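Local coordinates for molybdenum cofactor biosynthesis protein (Pyrococcus furiosus, PDB 1XI8), which probably acts as a molybdopterin molybdotransferase of the MoeA family, inserting molybdenum into molybdopterin late in molybdenum cofactor biosynthesis, at residues P190-I195 with H320-L325; S220-A225 with V308-Q313; S249-A254 with D259-T264; D159-K164 with L173-A178. One frame throughout, in Å; residues are numbered along the deposited sequence.

Three of the four contacts build one layered domain and the fourth lies apart. Interactions 1, 2 and 3 have centres 11 to 16 Å apart and touch one another within the probable molybdopterin binding domain: strands 191-196 and 260-263 are neighbours in its mixed sheet, helix 244-257 covers one face, and helices 219-229 and 307-326 cover the other. Along the chain they are nested, interaction 3 inside interaction 2 and both inside interaction 1, so helix 307-326 returns to close the layer begun by strand 191-196. Interaction 4 closes before any of these opens, in the N-terminal region with its centre 26 Å or more from theirs; like interaction 2, it borders the second subunit.

Interaction 1: P190-I195 with H320-L325; sequences PKVGII and HALAKL
One methyl, CD2 of Leu322, carries most of this contact: it is the bump that enters the shallow notch between Pro190 and Val192. It meets CG2 of Val192 at 3.7 Å, and CG of Pro190 lies 3.9 Å from CD2 of Leu322, the two directions roughly at right angles. Val192 offers that methyl because its CG1 is anti to the backbone N (chi1 180°), which leaves CG2 as the branch directed at the helix. A second, smaller fit lies one helical turn on, where CD1 of Leu325 comes within 3.9 Å of CB of Pro190. The proline ring thus presents two neighbouring carbons to two leucines three residues apart on helix 307-326. Strand 191-196 belongs to the parallel part of a mixed sheet in an alpha/beta domain, and this is where the helix, close to its C-terminal end, packs against the start of that strand. Lys191, between the two touching residues, points away from the helix, in the usual alternation of a strand. The hydrophobic layer continues past both segments: Val192 also touches Leu262 and Leu325 touches Leu260, both on the adjacent strand 260-263, while Ile31 packs on Pro190.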
# COMPACT_ATOMS: atom_id res chain seq x y z
N PRO A 190 -1.72 18.03 -3.43
CA PRO A 190 -2.40 18.66 -4.56
C PRO A 190 -3.90 18.40 -4.47
O PRO A 190 -4.31 17.29 -4.13
CB PRO A 190 -1.80 17.98 -5.80
CG PRO A 190 -0.98 16.87 -5.31
CD PRO A 190 -0.69 17.07 -3.87
N LYS A 191 -4.71 19.42 -4.74
CA LYS A 191 -6.15 19.25 -4.75
C LYS A 191 -6.58 18.83 -6.14
O LYS A 191 -6.15 19.43 -7.12
CB LYS A 191 -6.86 20.53 -4.32
CG LYS A 191 -6.81 20.80 -2.82
CD LYS A 191 -7.29 22.22 -2.53
CE LYS A 191 -7.44 22.51 -1.04
NZ LYS A 191 -8.42 23.63 -0.88
N VAL A 192 -7.40 17.79 -6.23
CA VAL A 192 -7.80 17.25 -7.51
C VAL A 192 -9.31 17.32 -7.72
O VAL A 192 -10.06 16.56 -7.11
CB VAL A 192 -7.33 15.78 -7.68
CG1 VAL A 192 -7.77 15.22 -9.05
CG2 VAL A 192 -5.82 15.67 -7.51
N GLY A 193 -9.74 18.23 -8.58
CA GLY A 193 -11.16 18.36 -8.85
C GLY A 193 -11.69 17.21 -9.67
O GLY A 193 -11.06 16.78 -10.63
N ILE A 194 -12.85 16.70 -9.29
CA ILE A 194 -13.48 15.61 -10.03
C ILE A 194 -14.86 16.04 -10.52
O ILE A 194 -15.77 16.24 -9.73
CB ILE A 194 -13.59 14.32 -9.19
CG1 ILE A 194 -12.21 13.89 -8.70
CG2 ILE A 194 -14.22 13.22 -10.02
CD1 ILE A 194 -12.23 12.89 -7.59
N ILE A 195 -14.99 16.17 -11.83
CA ILE A 195 -16.25 16.53 -12.45
C ILE A 195 -16.75 15.36 -13.27
O ILE A 195 -15.97 14.75 -14.01
CB ILE A 195 -16.09 17.73 -13.40
CG1 ILE A 195 -15.61 18.97 -12.65
CG2 ILE A 195 -17.39 18.01 -14.15
CD1 ILE A 195 -15.15 20.09 -13.57
N HIS A 320 0.97 9.44 -12.30
CA HIS A 320 2.31 9.96 -12.54
C HIS A 320 2.35 11.47 -12.42
O HIS A 320 3.32 12.03 -11.91
CB HIS A 320 2.85 9.50 -13.90
CG HIS A 320 2.96 8.01 -14.03
ND1 HIS A 320 3.81 7.26 -13.25
CD2 HIS A 320 2.32 7.14 -14.84
CE1 HIS A 320 3.69 5.99 -13.57
NE2 HIS A 320 2.79 5.88 -14.53
N ALA A 321 1.28 12.13 -12.88
CA ALA A 321 1.13 13.57 -12.76
C ALA A 321 1.05 13.99 -11.30
O ALA A 321 1.58 15.03 -10.92
CB ALA A 321 -0.10 14.03 -13.50
N LEU A 322 0.39 13.19 -10.48
CA LEU A 322 0.29 13.47 -9.05
C LEU A 322 1.63 13.33 -8.35
O LEU A 322 1.97 14.15 -7.50
CB LEU A 322 -0.74 12.54 -8.41
CG LEU A 322 -2.20 12.96 -8.55
CD1 LEU A 322 -3.10 11.75 -8.43
CD2 LEU A 322 -2.54 14.03 -7.50
N ALA A 323 2.38 12.30 -8.72
CA ALA A 323 3.71 12.04 -8.17
C ALA A 323 4.68 13.16 -8.52
O ALA A 323 5.44 13.61 -7.67
CB ALA A 323 4.24 10.72 -8.67
N LYS A 324 4.65 13.59 -9.78
CA LYS A 324 5.46 14.71 -10.25
C LYS A 324 5.16 15.97 -9.44
O LYS A 324 6.08 16.69 -9.04
CB LYS A 324 5.23 14.98 -11.74
N LEU A 325 3.87 16.23 -9.19
CA LEU A 325 3.44 17.40 -8.42
C LEU A 325 3.94 17.43 -6.98
O LEU A 325 4.36 18.47 -6.50
CB LEU A 325 1.91 17.50 -8.40
CG LEU A 325 1.27 18.12 -9.63
CD1 LEU A 325 -0.21 18.26 -9.39
CD2 LEU A 325 1.91 19.46 -9.93

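Interaction 2: S220-A225 with V308-Q313; sequences SIMLSA and VAVFTQ
Val310 stands between Met222 and Leu223, and the two approach it at different angles. The side chain of Leu223 runs at about a right angle to that of Val310, with its whole fork set against one methyl: CD2 of Leu223 is 3.7 Å from CG1 of Val310, with CG and CD1 scarcely farther off. Met222 comes to the same methyl on a slant, its CE lying 3.7 Å from CG1 of Val310. Its chain is extended through chi1 and chi2 and bends at the sulfur (chi3 57°), which turns the CE of Met222 inward against Val310, 4.2 Å from CB of Phe311. The helices carrying these groups, 219-229 and 307-326, run nearly parallel, with an angle of 16° between the short segments and axes 10.7 Å apart, side by side on one face of an alpha/beta sheet. Leu223 reaches down to that sheet at Ile194. Met222 also touches Leu376 of its own chain and Ala174 of the second subunit, and the Phe311 ring meets Tyr403 edge-to-face. Within helix 307-326, OG1 of Thr312 donates a 2.8 Å hydrogen bond to O of Val308, whose carbonyl also accepts from Thr312 N on the opposite face of its plane.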
# COMPACT_ATOMS: atom_id res chain seq x y z
N SER A 220 -16.92 8.66 -9.80
CA SER A 220 -16.67 9.63 -8.76
C SER A 220 -15.92 9.00 -7.59
O SER A 220 -14.87 9.49 -7.18
CB SER A 220 -18.00 10.20 -8.28
OG SER A 220 -17.82 11.07 -7.18
N ILE A 221 -16.47 7.92 -7.05
CA ILE A 221 -15.87 7.29 -5.89
C ILE A 221 -14.61 6.51 -6.23
O ILE A 221 -13.71 6.40 -5.41
CB ILE A 221 -16.86 6.34 -5.19
CG1 ILE A 221 -17.30 5.26 -6.16
CG2 ILE A 221 -18.08 7.12 -4.67
CD1 ILE A 221 -18.11 4.21 -5.52
N MET A 222 -14.53 5.97 -7.44
CA MET A 222 -13.33 5.25 -7.83
C MET A 222 -12.14 6.21 -7.93
O MET A 222 -11.06 5.92 -7.42
CB MET A 222 -13.53 4.47 -9.13
CG MET A 222 -12.43 3.47 -9.37
SD MET A 222 -12.54 2.65 -10.96
CE MET A 222 -12.51 4.03 -12.08
N LEU A 223 -12.35 7.36 -8.58
CA LEU A 223 -11.29 8.34 -8.77
C LEU A 223 -10.87 8.97 -7.46
O LEU A 223 -9.68 9.19 -7.21
CB LEU A 223 -11.73 9.42 -9.76
CG LEU A 223 -11.64 9.00 -11.22
CD1 LEU A 223 -12.31 10.01 -12.14
CD2 LEU A 223 -10.18 8.77 -11.61
N SER A 224 -11.87 9.26 -6.62
CA SER A 224 -11.65 9.86 -5.32
C SER A 224 -10.72 8.99 -4.48
O SER A 224 -9.80 9.51 -3.85
CB SER A 224 -12.98 10.06 -4.60
OG SER A 224 -12.80 10.68 -3.35
N ALA A 225 -10.95 7.69 -4.47
CA ALA A 225 -10.05 6.81 -3.74
C ALA A 225 -8.69 6.72 -4.42
O ALA A 225 -7.65 6.72 -3.75
CB ALA A 225 -10.66 5.45 -3.55
N VAL A 308 -13.27 0.94 -16.54
CA VAL A 308 -11.96 0.31 -16.79
C VAL A 308 -11.04 1.25 -17.58
O VAL A 308 -9.83 1.25 -17.37
CB VAL A 308 -12.08 -1.09 -17.46
CG1 VAL A 308 -12.34 -0.94 -18.89
CG2 VAL A 308 -10.78 -1.85 -17.33
N ALA A 309 -11.61 2.06 -18.47
CA ALA A 309 -10.84 3.07 -19.18
C ALA A 309 -10.36 4.16 -18.23
O ALA A 309 -9.25 4.65 -18.35
CB ALA A 309 -11.68 3.67 -20.31
N VAL A 310 -11.21 4.54 -17.29
CA VAL A 310 -10.88 5.56 -16.31
C VAL A 310 -9.75 5.10 -15.40
O VAL A 310 -8.81 5.85 -15.12
CB VAL A 310 -12.12 5.95 -15.47
CG1 VAL A 310 -11.73 6.83 -14.31
CG2 VAL A 310 -13.12 6.66 -16.35
N PHE A 311 -9.83 3.85 -14.96
CA PHE A 311 -8.81 3.25 -14.13
C PHE A 311 -7.48 3.18 -14.90
O PHE A 311 -6.42 3.51 -14.37
CB PHE A 311 -9.28 1.85 -13.74
CG PHE A 311 -8.38 1.12 -12.79
CD1 PHE A 311 -8.54 1.26 -11.43
CD2 PHE A 311 -7.40 0.26 -13.26
CE1 PHE A 311 -7.72 0.57 -10.55
CE2 PHE A 311 -6.59 -0.43 -12.39
CZ PHE A 311 -6.74 -0.28 -11.03
N THR A 312 -7.56 2.74 -16.15
CA THR A 312 -6.41 2.64 -17.03
C THR A 312 -5.72 3.98 -17.22
O THR A 312 -4.51 4.08 -17.08
CB THR A 312 -6.82 2.11 -18.41
OG1 THR A 312 -7.27 0.76 -18.27
CG2 THR A 312 -5.64 2.15 -19.37
N GLN A 313 -6.52 4.99 -17.53
CA GLN A 313 -6.02 6.34 -17.71
C GLN A 313 -5.41 6.89 -16.42
O GLN A 313 -4.42 7.61 -16.47
CB GLN A 313 -7.14 7.26 -18.22
CG GLN A 313 -7.56 6.97 -19.66
CD GLN A 313 -8.85 7.69 -20.06
OE1 GLN A 313 -9.66 8.08 -19.22
NE2 GLN A 313 -9.04 7.84 -21.36

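Interaction 3: S249-A254 with D259-T264; sequences SALEKA and DLVLIT
Both methyls of Val261 are directed at helix 244-257, and both rest against the CB of Ala254. CG2 of Val261 lies 3.7 Å from CB of Ala254, and CG1 of Val261 is only a little more distant from that carbon, at 3.9 Å. CG1 of Val261 also reaches the preceding turn, where CD2 of Leu251 lies 4.1 Å away; the leucine crosses the valine on a slant. With chi1 of Val261 at 180°, CG1 is anti to the backbone N and CG2 anti to the carbonyl carbon, which turns both methyls to the helix, CG1 lying nearer Leu251. The small Ala254 lets the backbones come close, to 6.5 Å between its CA and that of Val261.

The next shell holds the strand side of the contact. Val261 is held in the mixed sheet by backbone hydrogen bonds to Arg299 and Phe301, and Leu262 is bonded to Gly193 on the other flank. Leu260 and Leu262 point away from this helix, to the opposite face of the sheet. Ile195 packs on both Leu251 and Val261, extending the same hydrophobic layer, and Tyr237, on strand 233-239, packs against Ala254. Just before the strand, OD1 of Asp259 accepts a hydrogen bond from Lys191 N. Helix 244-257 leads into strand 260-263, parallel to strand 233-239 before it, completing a right-handed beta-alpha-beta crossover as found in alpha/beta folds. Every touching side chain is apolar and buried, which implies that helix and strand are joined by the hydrophobic effect and close fit, while directional bonds are left to the sheet.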
# COMPACT_ATOMS: atom_id res chain seq x y z
N SER A 249 -18.29 26.54 -16.87
CA SER A 249 -18.20 27.16 -15.54
C SER A 249 -17.76 26.15 -14.48
O SER A 249 -16.95 26.48 -13.62
CB SER A 249 -19.48 27.89 -15.14
OG SER A 249 -20.62 27.11 -15.40
N ALA A 250 -18.27 24.92 -14.56
CA ALA A 250 -17.83 23.87 -13.65
C ALA A 250 -16.31 23.67 -13.74
O ALA A 250 -15.65 23.50 -12.72
CB ALA A 250 -18.57 22.56 -13.93
N LEU A 251 -15.78 23.70 -14.95
CA LEU A 251 -14.33 23.62 -15.16
C LEU A 251 -13.63 24.81 -14.57
O LEU A 251 -12.70 24.68 -13.78
CB LEU A 251 -13.98 23.56 -16.65
CG LEU A 251 -13.95 22.17 -17.27
CD1 LEU A 251 -13.80 22.28 -18.77
CD2 LEU A 251 -12.84 21.31 -16.64
N GLU A 252 -14.09 25.99 -14.95
CA GLU A 252 -13.47 27.23 -14.50
C GLU A 252 -13.42 27.30 -12.98
O GLU A 252 -12.42 27.75 -12.42
CB GLU A 252 -14.18 28.44 -15.12
CG GLU A 252 -13.92 28.54 -16.62
CD GLU A 252 -12.44 28.31 -16.95
OE1 GLU A 252 -12.11 27.20 -17.44
OE2 GLU A 252 -11.61 29.22 -16.72
N LYS A 253 -14.47 26.83 -12.33
CA LYS A 253 -14.50 26.78 -10.87
C LYS A 253 -13.41 25.84 -10.34
O LYS A 253 -12.69 26.18 -9.41
CB LYS A 253 -15.88 26.34 -10.38
CG LYS A 253 -16.13 26.54 -8.90
CD LYS A 253 -17.45 25.89 -8.48
CE LYS A 253 -18.03 26.49 -7.21
NZ LYS A 253 -17.15 26.33 -6.03
N ALA A 254 -13.30 24.66 -10.94
CA ALA A 254 -12.32 23.69 -10.47
C ALA A 254 -10.89 24.16 -10.73
O ALA A 254 -10.03 24.00 -9.87
CB ALA A 254 -12.57 22.32 -11.10
N ASP A 259 -5.18 22.13 -8.31
CA ASP A 259 -3.92 22.02 -9.02
C ASP A 259 -4.08 21.08 -10.22
O ASP A 259 -3.24 21.03 -11.11
CB ASP A 259 -2.86 21.48 -8.07
CG ASP A 259 -2.78 22.26 -6.77
OD1 ASP A 259 -3.40 21.81 -5.77
OD2 ASP A 259 -2.11 23.32 -6.75
N LEU A 260 -5.18 20.33 -10.24
CA LEU A 260 -5.39 19.34 -11.27
C LEU A 260 -6.88 19.03 -11.32
O LEU A 260 -7.53 18.93 -10.28
CB LEU A 260 -4.58 18.09 -10.92
CG LEU A 260 -4.06 17.14 -11.98
CD1 LEU A 260 -3.41 17.86 -13.12
CD2 LEU A 260 -3.07 16.20 -11.31
N VAL A 261 -7.43 18.90 -12.52
CA VAL A 261 -8.85 18.64 -12.68
C VAL A 261 -9.10 17.42 -13.56
O VAL A 261 -8.50 17.27 -14.62
CB VAL A 261 -9.58 19.85 -13.29
CG1 VAL A 261 -11.06 19.55 -13.43
CG2 VAL A 261 -9.38 21.07 -12.43
N LEU A 262 -10.00 16.54 -13.10
CA LEU A 262 -10.41 15.38 -13.86
C LEU A 262 -11.88 15.51 -14.22
O LEU A 262 -12.74 15.61 -13.35
CB LEU A 262 -10.21 14.11 -13.05
CG LEU A 262 -8.84 13.88 -12.42
CD1 LEU A 262 -8.85 12.62 -11.59
CD2 LEU A 262 -7.81 13.78 -13.49
N ILE A 263 -12.16 15.53 -15.51
CA ILE A 263 -13.54 15.52 -16.00
C ILE A 263 -13.80 14.22 -16.75
O ILE A 263 -13.14 13.93 -17.74
CB ILE A 263 -13.85 16.75 -16.89
CG1 ILE A 263 -15.29 16.69 -17.41
CG2 ILE A 263 -12.86 16.86 -18.05
CD1 ILE A 263 -15.75 17.97 -18.09
N THR A 264 -14.74 13.42 -16.28
CA THR A 264 -15.05 12.18 -16.98
C THR A 264 -16.09 12.45 -18.03
O THR A 264 -16.61 13.55 -18.12
CB THR A 264 -15.62 11.13 -16.04
OG1 THR A 264 -16.84 11.62 -15.46
CG2 THR A 264 -14.62 10.83 -14.94

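Interaction 4: D159-K164 with L173-A178; sequences DIALKK and LALLKA
A classic beta bulge, in which Ala161 and Leu162 both face Ile51, supplies one side of this contact in the N-terminal region of the protein. Because the chain turns a corner at Ala161, two successive residues can point their side chains toward helix 170-179, where an unbroken strand would send them to opposite sides. Leu162 makes the closer approach: its CD1 sits 3.7 Å from CD2 of Leu176 and equally near CG of that residue, the two side chains crossing on a slant. The CD2 of Leu162 lies 4.2 Å from CD2 of Leu175. CD2 of Leu175 also touches Ala161, 4.1 Å from its CB and 3.9 Å from its backbone O. Leu175 reaches the bulge because CG is anti to the backbone N (chi1 -175°), whereas the CG of Leu176 is anti to the carbonyl carbon (chi1 -69°); the two leucines diverge, Leu175 bridging Ala161 and Leu162 while Leu176 meets Leu162 alone. Leu47 and Asp172 also pack on Leu162, and Leu179, at the end of the helix, packs on Ala161. Strand 160-162 pairs antiparallel with strand 51-52, and the helix lies against that small sheet at the dimer interface, with Val377 and Asp217 of the second subunit on Leu162 and Lys177 respectively.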
# COMPACT_ATOMS: atom_id res chain seq x y z
N ASP A 159 24.68 14.20 7.91
CA ASP A 159 24.22 13.30 6.84
C ASP A 159 22.72 13.45 6.59
O ASP A 159 21.96 13.85 7.48
CB ASP A 159 24.49 11.85 7.24
CG ASP A 159 25.77 11.30 6.64
OD1 ASP A 159 26.02 11.49 5.43
OD2 ASP A 159 26.51 10.62 7.38
N ILE A 160 22.28 13.14 5.38
CA ILE A 160 20.84 13.11 5.11
C ILE A 160 20.23 11.85 5.72
O ILE A 160 20.53 10.72 5.31
CB ILE A 160 20.50 13.22 3.60
CG1 ILE A 160 20.89 11.93 2.86
CG2 ILE A 160 21.16 14.46 2.98
CD1 ILE A 160 20.53 11.91 1.35
N ALA A 161 19.38 12.05 6.72
CA ALA A 161 18.68 10.93 7.34
C ALA A 161 17.54 10.42 6.44
O ALA A 161 17.36 9.22 6.30
CB ALA A 161 18.16 11.31 8.72
N LEU A 162 16.79 11.34 5.83
CA LEU A 162 15.69 11.00 4.92
C LEU A 162 15.64 11.95 3.74
O LEU A 162 15.76 13.16 3.91
CB LEU A 162 14.34 11.03 5.64
CG LEU A 162 14.14 10.10 6.84
CD1 LEU A 162 12.85 10.43 7.56
CD2 LEU A 162 14.13 8.66 6.37
N LYS A 163 15.46 11.41 2.53
CA LYS A 163 15.45 12.24 1.32
C LYS A 163 14.10 12.90 1.00
O LYS A 163 13.05 12.33 1.24
CB LYS A 163 15.89 11.42 0.11
CG LYS A 163 17.36 11.01 0.12
CD LYS A 163 17.79 10.49 -1.25
N LYS A 164 14.16 14.11 0.46
CA LYS A 164 12.99 14.79 -0.07
C LYS A 164 12.27 13.81 -0.98
O LYS A 164 12.91 13.12 -1.76
CB LYS A 164 13.42 16.00 -0.90
CG LYS A 164 12.30 16.99 -1.14
CD LYS A 164 12.67 18.15 -2.07
CE LYS A 164 12.16 17.88 -3.48
NZ LYS A 164 12.16 19.12 -4.32
N LEU A 173 9.00 7.38 10.35
CA LEU A 173 8.51 8.19 11.46
C LEU A 173 9.34 7.93 12.72
O LEU A 173 9.62 8.85 13.50
CB LEU A 173 7.03 7.92 11.74
CG LEU A 173 6.03 8.06 10.59
CD1 LEU A 173 4.63 7.76 11.11
CD2 LEU A 173 6.07 9.43 9.94
N ALA A 174 9.73 6.67 12.91
CA ALA A 174 10.55 6.30 14.04
C ALA A 174 11.91 7.00 13.98
O ALA A 174 12.45 7.39 15.01
CB ALA A 174 10.72 4.80 14.10
N LEU A 175 12.47 7.16 12.78
CA LEU A 175 13.74 7.85 12.67
C LEU A 175 13.58 9.34 12.96
O LEU A 175 14.43 9.95 13.63
CB LEU A 175 14.40 7.61 11.31
CG LEU A 175 15.81 8.19 11.14
CD1 LEU A 175 16.73 7.80 12.30
CD2 LEU A 175 16.41 7.76 9.82
N LEU A 176 12.48 9.93 12.49
CA LEU A 176 12.19 11.32 12.78
C LEU A 176 12.08 11.58 14.28
O LEU A 176 12.62 12.58 14.79
CB LEU A 176 10.92 11.76 12.04
CG LEU A 176 11.13 11.82 10.52
CD1 LEU A 176 9.84 12.02 9.76
CD2 LEU A 176 12.11 12.92 10.19
N LYS A 177 11.40 10.70 15.01
CA LYS A 177 11.30 10.85 16.46
C LYS A 177 12.68 10.83 17.09
O LYS A 177 12.96 11.60 17.98
CB LYS A 177 10.44 9.74 17.07
CG LYS A 177 10.10 9.95 18.55
CD LYS A 177 8.98 10.98 18.70
CE LYS A 177 8.69 11.30 20.16
NZ LYS A 177 7.66 12.39 20.28
N ALA A 178 13.53 9.93 16.62
CA ALA A 178 14.88 9.80 17.15
C ALA A 178 15.66 11.09 16.94
O ALA A 178 16.48 11.47 17.79
CB ALA A 178 15.60 8.65 16.47